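Local coordinates for protein cadherin-23 (Mus musculus, PDB 5VH2) that probably mediates calcium-dependent cell adhesion as a cadherin of the inner ear, and probably takes part in mechanotransduction for hearing, at residues V44-F56 and D59-L71. The protein carries 1 engineered substitution. Residues are numbered along the deposited sequence; the frame is centred on the assembly and turned at random.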
loop_
_atom_site.group_PDB
_atom_site.type_symbol
_atom_site.label_atom_id
_atom_site.label_comp_id
_atom_site.label_asym_id
_atom_site.label_seq_id
_atom_site.Cartn_x
_atom_site.Cartn_y
_atom_site.Cartn_z
ATOM N N VAL A 44 3.124 33.681 18.569
ATOM C CA VAL A 44 2.311 33.223 17.481
ATOM C C VAL A 44 1.623 31.904 17.786
ATOM O O VAL A 44 2.188 31.077 18.492
ATOM C CB VAL A 44 3.140 33.104 16.226
ATOM C CG1 VAL A 44 4.072 34.294 16.122
ATOM C CG2 VAL A 44 3.913 31.803 16.202
ATOM N N ASN A 45 0.412 31.728 17.245
ATOM C CA ASN A 45 -0.357 30.490 17.420
ATOM C C ASN A 45 -0.502 29.790 16.078
ATOM O O ASN A 45 -0.919 30.400 15.102
ATOM C CB ASN A 45 -1.721 30.827 18.001
ATOM C CG ASN A 45 -1.641 31.903 19.088
ATOM O OD1 ASN A 45 -1.445 31.605 20.280
ATOM N ND2 ASN A 45 -1.803 33.158 18.692
ATOM N N TYR A 46 -0.146 28.516 16.024
ATOM C CA TYR A 46 -0.121 27.765 14.776
ATOM C C TYR A 46 -1.419 26.974 14.532
ATOM O O TYR A 46 -2.015 26.386 15.478
ATOM C CB TYR A 46 1.050 26.798 14.766
ATOM C CG TYR A 46 2.391 27.482 14.789
ATOM C CD1 TYR A 46 2.863 28.185 13.687
ATOM C CD2 TYR A 46 3.193 27.431 15.925
ATOM C CE1 TYR A 46 4.082 28.824 13.730
ATOM C CE2 TYR A 46 4.413 28.067 15.973
ATOM C CZ TYR A 46 4.852 28.757 14.887
ATOM O OH TYR A 46 6.089 29.335 14.971
ATOM N N ARG A 47 -1.811 26.906 13.262
ATOM C CA ARG A 47 -3.072 26.289 12.891
ATOM C C ARG A 47 -3.063 25.840 11.422
ATOM O O ARG A 47 -2.538 26.544 10.549
ATOM C CB ARG A 47 -4.210 27.284 13.110
ATOM C CG ARG A 47 -5.562 26.605 12.957
ATOM C CD ARG A 47 -6.731 27.576 12.812
ATOM N NE ARG A 47 -7.845 27.325 13.734
ATOM C CZ ARG A 47 -8.640 28.285 14.233
ATOM N NH1 ARG A 47 -8.475 29.572 13.874
ATOM N NH2 ARG A 47 -9.630 27.971 15.068
ATOM N N ILE A 48 -3.652 24.674 11.149
ATOM C CA ILE A 48 -3.927 24.224 9.784
ATOM C C ILE A 48 -5.296 24.693 9.319
ATOM O O ILE A 48 -6.270 24.390 9.963
ATOM C CB ILE A 48 -3.878 22.691 9.707
ATOM C CG1 ILE A 48 -2.450 22.198 10.047
ATOM C CG2 ILE A 48 -4.261 22.198 8.310
ATOM C CD1 ILE A 48 -2.353 20.764 10.464
ATOM N N LEU A 49 -5.362 25.413 8.199
ATOM C CA LEU A 49 -6.631 25.938 7.642
ATOM C C LEU A 49 -7.292 24.980 6.668
ATOM O O LEU A 49 -8.512 25.014 6.509
ATOM C CB LEU A 49 -6.401 27.259 6.907
ATOM C CG LEU A 49 -5.793 28.409 7.713
ATOM C CD1 LEU A 49 -5.530 29.603 6.822
ATOM C CD2 LEU A 49 -6.648 28.822 8.905
ATOM N N SER A 50 -6.484 24.188 5.952
ATOM C CA SER A 50 -7.014 23.216 4.988
ATOM C C SER A 50 -5.965 22.178 4.593
ATOM O O SER A 50 -4.760 22.439 4.686
ATOM C CB SER A 50 -7.500 23.934 3.707
ATOM O OG SER A 50 -6.404 24.489 2.975
ATOM N N GLY A 51 -6.427 21.027 4.103
ATOM C CA GLY A 51 -5.593 20.146 3.280
ATOM C C GLY A 51 -5.032 18.944 4.005
ATOM O O GLY A 51 -4.389 18.093 3.408
ATOM N N ALA A 52 -5.279 18.856 5.301
ATOM C CA ALA A 52 -4.755 17.744 6.081
ATOM C C ALA A 52 -5.649 16.523 5.963
ATOM O O ALA A 52 -5.231 15.408 6.248
ATOM C CB ALA A 52 -4.617 18.181 7.530
ATOM N N GLU A 53 -6.904 16.742 5.591
ATOM C CA GLU A 53 -7.890 15.665 5.412
ATOM C C GLU A 53 -7.938 14.655 6.569
ATOM O O GLU A 53 -8.022 13.477 6.343
ATOM C CB GLU A 53 -7.676 14.989 4.056
ATOM C CG GLU A 53 -8.172 15.848 2.887
ATOM C CD GLU A 53 -8.004 15.194 1.522
ATOM O OE1 GLU A 53 -7.869 13.939 1.421
ATOM O OE2 GLU A 53 -7.886 15.941 0.531
ATOM N N GLY A 54 -7.888 15.152 7.804
ATOM C CA GLY A 54 -8.026 14.326 9.014
ATOM C C GLY A 54 -6.839 13.456 9.387
ATOM O O GLY A 54 -6.957 12.618 10.282
ATOM N N LYS A 55 -5.719 13.622 8.681
ATOM C CA LYS A 55 -4.487 12.820 8.895
ATOM C C LYS A 55 -3.390 13.564 9.660
ATOM O O LYS A 55 -2.456 12.921 10.145
ATOM C CB LYS A 55 -3.845 12.382 7.572
ATOM C CG LYS A 55 -4.812 11.806 6.561
ATOM C CD LYS A 55 -5.114 10.344 6.756
ATOM C CE LYS A 55 -6.559 10.055 6.376
ATOM N NZ LYS A 55 -6.962 8.695 6.809
ATOM N N PHE A 56 -3.436 14.892 9.695
ATOM C CA PHE A 56 -2.393 15.651 10.397
ATOM C C PHE A 56 -2.942 16.694 11.361
ATOM O O PHE A 56 -4.039 17.220 11.194
ATOM C CB PHE A 56 -1.469 16.349 9.416
ATOM C CG PHE A 56 -0.847 15.440 8.401
ATOM C CD1 PHE A 56 -1.469 15.207 7.184
ATOM C CD2 PHE A 56 0.384 14.834 8.649
ATOM C CE1 PHE A 56 -0.904 14.379 6.240
ATOM C CE2 PHE A 56 0.958 13.996 7.717
ATOM C CZ PHE A 56 0.290 13.740 6.517
ATOM N N ASP A 59 0.802 21.360 16.426
ATOM C CA ASP A 59 0.821 21.892 17.793
ATOM C C ASP A 59 0.721 23.389 17.690
ATOM O O ASP A 59 1.512 23.977 16.971
ATOM C CB ASP A 59 2.108 21.515 18.499
ATOM C CG ASP A 59 2.088 21.869 19.955
ATOM O OD1 ASP A 59 2.173 23.064 20.323
ATOM O OD2 ASP A 59 1.986 20.930 20.734
ATOM N N GLU A 60 -0.232 23.998 18.382
ATOM C CA GLU A 60 -0.452 25.440 18.180
ATOM C C GLU A 60 0.682 26.311 18.645
ATOM O O GLU A 60 0.779 27.477 18.263
ATOM C CB GLU A 60 -1.824 25.969 18.560
ATOM C CG GLU A 60 -2.230 25.731 20.014
ATOM C CD GLU A 60 -3.740 25.728 20.223
ATOM O OE1 GLU A 60 -4.254 24.804 20.929
ATOM O OE2 GLU A 60 -4.415 26.666 19.690
ATOM N N SER A 61 1.492 25.742 19.523
ATOM C CA SER A 61 2.519 26.474 20.195
ATOM C C SER A 61 3.904 26.060 19.672
ATOM O O SER A 61 4.741 26.902 19.386
ATOM C CB SER A 61 2.340 26.227 21.684
ATOM O OG SER A 61 3.581 26.071 22.324
ATOM N N THR A 62 4.093 24.766 19.469
ATOM C CA THR A 62 5.349 24.208 19.002
ATOM C C THR A 62 5.534 24.365 17.503
ATOM O O THR A 62 6.665 24.552 17.028
ATOM C CB THR A 62 5.409 22.714 19.362
ATOM O OG1 THR A 62 5.384 22.597 20.786
ATOM C CG2 THR A 62 6.669 22.090 18.840
ATOM N N GLY A 63 4.437 24.244 16.758
ATOM C CA GLY A 63 4.494 24.320 15.297
ATOM C C GLY A 63 4.926 23.006 14.686
ATOM O O GLY A 63 5.252 22.946 13.506
ATOM N N LEU A 64 4.975 21.949 15.493
ATOM C CA LEU A 64 5.298 20.627 15.005
ATOM C C LEU A 64 4.033 20.037 14.417
ATOM O O LEU A 64 2.964 20.073 15.069
ATOM C CB LEU A 64 5.763 19.719 16.131
ATOM C CG LEU A 64 6.159 18.301 15.690
ATOM C CD1 LEU A 64 7.340 18.314 14.708
ATOM C CD2 LEU A 64 6.513 17.398 16.863
ATOM N N ILE A 65 4.158 19.458 13.223
ATOM C CA ILE A 65 3.090 18.658 12.642
ATOM C C ILE A 65 3.355 17.152 12.817
ATOM O O ILE A 65 4.460 16.675 12.567
ATOM C CB ILE A 65 2.890 18.996 11.145
ATOM C CG1 ILE A 65 2.468 20.468 10.985
ATOM C CG2 ILE A 65 1.823 18.104 10.536
ATOM C CD1 ILE A 65 2.688 21.020 9.596
ATOM N N VAL A 66 2.323 16.411 13.241
ATOM C CA VAL A 66 2.408 14.960 13.478
ATOM C C VAL A 66 1.223 14.287 12.825
ATOM O O VAL A 66 0.219 14.966 12.521
ATOM C CB VAL A 66 2.361 14.613 14.982
ATOM C CG1 VAL A 66 3.452 15.364 15.733
ATOM C CG2 VAL A 66 0.978 14.901 15.584
ATOM N N THR A 67 1.294 12.969 12.631
ATOM C CA THR A 67 0.162 12.275 12.012
ATOM C C THR A 67 -0.873 11.994 13.099
ATOM O O THR A 67 -0.512 11.913 14.272
ATOM C CB THR A 67 0.564 10.980 11.275
ATOM O OG1 THR A 67 0.951 9.957 12.212
ATOM C CG2 THR A 67 1.709 11.259 10.334
ATOM N N VAL A 68 -2.144 11.861 12.709
ATOM C CA VAL A 68 -3.226 11.597 13.660
ATOM C C VAL A 68 -4.184 10.455 13.296
ATOM O O VAL A 68 -5.040 10.116 14.113
ATOM C CB VAL A 68 -4.043 12.863 14.008
ATOM C CG1 VAL A 68 -3.248 13.726 14.985
ATOM C CG2 VAL A 68 -4.484 13.614 12.744
ATOM N N ASP A 69 -4.090 9.886 12.086
ATOM C CA ASP A 69 -4.439 8.457 11.879
ATOM C C ASP A 69 -3.619 7.881 10.748
ATOM O O ASP A 69 -2.547 8.397 10.465
ATOM C CB ASP A 69 -5.978 8.112 11.844
ATOM C CG ASP A 69 -6.657 8.481 10.561
ATOM O OD1 ASP A 69 -6.231 9.449 9.922
ATOM O OD2 ASP A 69 -7.708 7.876 10.269
ATOM N N TYR A 70 -4.047 6.753 10.204
ATOM C CA TYR A 70 -3.184 5.991 9.344
ATOM C C TYR A 70 -3.140 6.617 7.958
ATOM O O TYR A 70 -4.075 7.355 7.554
ATOM C CB TYR A 70 -3.654 4.560 9.305
ATOM C CG TYR A 70 -3.593 3.936 10.674
ATOM C CD1 TYR A 70 -2.367 3.759 11.285
ATOM C CD2 TYR A 70 -4.748 3.557 11.383
ATOM C CE1 TYR A 70 -2.259 3.139 12.533
ATOM C CE2 TYR A 70 -4.664 3.012 12.652
ATOM C CZ TYR A 70 -3.407 2.795 13.220
ATOM O OH TYR A 70 -3.264 2.265 14.481
ATOM N N LEU A 71 -2.006 6.406 7.286
ATOM C CA LEU A 71 -1.825 6.905 5.937
ATOM C C LEU A 71 -1.925 5.751 4.968
ATOM O O LEU A 71 -1.916 4.592 5.387
ATOM C CB LEU A 71 -0.486 7.633 5.781
ATOM C CG LEU A 71 -0.283 8.802 6.739
ATOM C CD1 LEU A 71 1.200 9.157 6.793
ATOM C CD2 LEU A 71 -1.110 9.989 6.274
#
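Tyr46 and Glu60 join at one end of this contact, Lys55 and Val68 at the other. It passes between the two sheets of a cadherin beta-sandwich, from edge strand 44-50 of one to strands 56-58 and 64-67 of the other. Tyr46 N donates to Glu60 O at 2.6 Å, nearly straight at 170°. Tyr46 CD2 comes within 3.4 Å of Gly63 CA, and Ser61 O sits at the ring edge. At the far end Val68 N reaches Lys55 O at 2.8 Å from above the carbonyl plane. Phe56 pairs with Thr67 in antiparallel, non-hydrogen-bonded register. The Phe56 ring meets Ile65 CG2, Thr67 CG2 and Leu71 CD2. The Lys55 chain bends at chi2 and chi3. Lys55 NZ hydrogen-bonds to Tyr70 O, nearly in line with its C=O, and forms a salt bridge with Asp69 OD1 whose hydrogen bond is weak, both at 3.3 Å. A methionine in place of Lys55 would probably leave the Asp69 carboxylate without this positive partner. Further out, Tyr79 meets the Phe56 ring edge-to-face, and Tyr46 OH bonds to Ala33 N. Asp59 OD1 accepts from Ser61 N, an Asx turn, and from Thr62 N at 2.7 Å, an Asx motif.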